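Local coordinates for DUF3244 domain-containing protein (Bacteroides vulgatus ATCC 8482, PDB 3D33) that is of unknown function but adopts an immunoglobulin-like beta-sandwich fold and belongs to the DUF3244 family, at residues 82-86 and 87-91. Sequence-based numbering, arbitrary orientation.
Sequences ANFPA and EEYKL
The phenol hydroxyl of Y89 donates a hydrogen bond back to the carbonyl of P85, four residues earlier, with OH and O 2.6 Å apart. A tyrosine near the start of a strand, bonded through its hydroxyl to the backbone of the preceding loop, forms a tyrosine corner, a motif of Greek-key beta-sandwiches such as immunoglobulin-like domains. Here it lies in the connection that leaves strand 76-80 of one sheet and enters strand 87-96 of the other. The donor meets P85 O at a C=O...OH angle of 126°, somewhat tilted from the carbonyl plane, and this oxygen lies at the edge of the phenol, in the plane of the ring. With CG beside its own backbone N (chi1 -67°), the Y89 side chain points back toward the loop, bringing its hydroxyl to P85.

P85 crosses the phenol at about a right angle, bringing its CD to 3.3 Å from Y89 OH. F84 packs against the same tyrosine: its CB lies 3.4 Å from Y89 OH, while CD2 stands 4.3 Å above the centre of the Y89 ring. The two rings meet obliquely, their planes inclined at 44°. Both side chains also touch V64 of strand 63-69, and Y89 packs on I55 and D57 of the adjoining strand 50-57. Beyond the corner, the E87 chain is bent at chi2, which puts OE2 beside the next backbone N-H; it accepts a hydrogen bond from E88 N on its anti side, well out of the carboxylate plane, at 2.9 Å.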
# COMPACT_ATOMS: atom_id res chain seq x y z
N ALA A 82 4.19 -13.04 -1.78
CA ALA A 82 5.01 -14.24 -1.99
C ALA A 82 4.70 -14.92 -3.32
O ALA A 82 5.56 -15.58 -3.90
CB ALA A 82 4.79 -15.22 -0.85
N ASN A 83 3.47 -14.80 -3.79
CA ASN A 83 3.07 -15.43 -5.06
C ASN A 83 2.87 -14.43 -6.20
O ASN A 83 2.37 -14.79 -7.26
CB ASN A 83 1.85 -16.30 -4.84
CG ASN A 83 2.08 -17.35 -3.78
OD1 ASN A 83 1.42 -17.36 -2.74
ND2 ASN A 83 3.06 -18.22 -4.01
N PHE A 84 3.30 -13.18 -6.02
CA PHE A 84 3.45 -12.30 -7.15
C PHE A 84 4.71 -12.66 -7.92
O PHE A 84 5.73 -12.99 -7.33
CB PHE A 84 3.56 -10.84 -6.75
CG PHE A 84 2.40 -10.27 -5.97
CD1 PHE A 84 1.16 -10.89 -5.90
CD2 PHE A 84 2.54 -9.04 -5.36
CE1 PHE A 84 0.11 -10.30 -5.18
CE2 PHE A 84 1.53 -8.46 -4.64
CZ PHE A 84 0.30 -9.11 -4.54
N PRO A 85 4.65 -12.58 -9.27
CA PRO A 85 5.88 -12.74 -10.04
C PRO A 85 6.97 -11.76 -9.65
O PRO A 85 6.70 -10.64 -9.22
CB PRO A 85 5.42 -12.47 -11.48
CG PRO A 85 4.01 -12.90 -11.49
CD PRO A 85 3.48 -12.44 -10.16
N ALA A 86 8.21 -12.20 -9.81
CA ALA A 86 9.37 -11.34 -9.65
C ALA A 86 9.25 -10.17 -10.64
O ALA A 86 9.25 -10.36 -11.85
CB ALA A 86 10.65 -12.14 -9.90
N GLU A 87 9.14 -8.97 -10.11
CA GLU A 87 8.82 -7.80 -10.93
C GLU A 87 8.78 -6.60 -9.97
O GLU A 87 8.70 -6.79 -8.75
CB GLU A 87 7.43 -7.98 -11.60
CG GLU A 87 7.05 -6.93 -12.64
CD GLU A 87 8.17 -6.70 -13.62
OE1 GLU A 87 8.31 -7.50 -14.56
OE2 GLU A 87 8.91 -5.72 -13.43
N GLU A 88 8.82 -5.38 -10.53
CA GLU A 88 8.53 -4.18 -9.74
C GLU A 88 7.05 -3.91 -9.79
O GLU A 88 6.40 -4.10 -10.84
CB GLU A 88 9.28 -2.96 -10.26
CG GLU A 88 9.08 -1.73 -9.38
CD GLU A 88 9.94 -0.58 -9.81
OE1 GLU A 88 10.07 -0.38 -11.03
OE2 GLU A 88 10.48 0.11 -8.93
N TYR A 89 6.53 -3.45 -8.65
CA TYR A 89 5.12 -3.15 -8.47
C TYR A 89 4.92 -1.72 -8.00
O TYR A 89 5.71 -1.21 -7.20
CB TYR A 89 4.50 -4.10 -7.42
CG TYR A 89 4.48 -5.50 -7.94
CD1 TYR A 89 3.43 -5.95 -8.72
CD2 TYR A 89 5.57 -6.35 -7.76
CE1 TYR A 89 3.44 -7.20 -9.27
CE2 TYR A 89 5.59 -7.65 -8.29
CZ TYR A 89 4.52 -8.07 -9.06
OH TYR A 89 4.52 -9.33 -9.63
N LYS A 90 3.85 -1.10 -8.46
CA LYS A 90 3.34 0.19 -7.94
C LYS A 90 2.29 -0.09 -6.88
O LYS A 90 1.36 -0.88 -7.11
CB LYS A 90 2.71 1.02 -9.06
CG LYS A 90 2.16 2.34 -8.61
CD LYS A 90 1.63 3.21 -9.74
CE LYS A 90 0.43 2.57 -10.44
NZ LYS A 90 -0.17 3.44 -11.52
N LEU A 91 2.46 0.56 -5.74
CA LEU A 91 1.54 0.50 -4.63
C LEU A 91 0.82 1.83 -4.47
O LEU A 91 1.46 2.88 -4.38
CB LEU A 91 2.30 0.19 -3.35
CG LEU A 91 1.54 0.24 -2.05
CD1 LEU A 91 0.48 -0.82 -2.00
CD2 LEU A 91 2.49 0.12 -0.81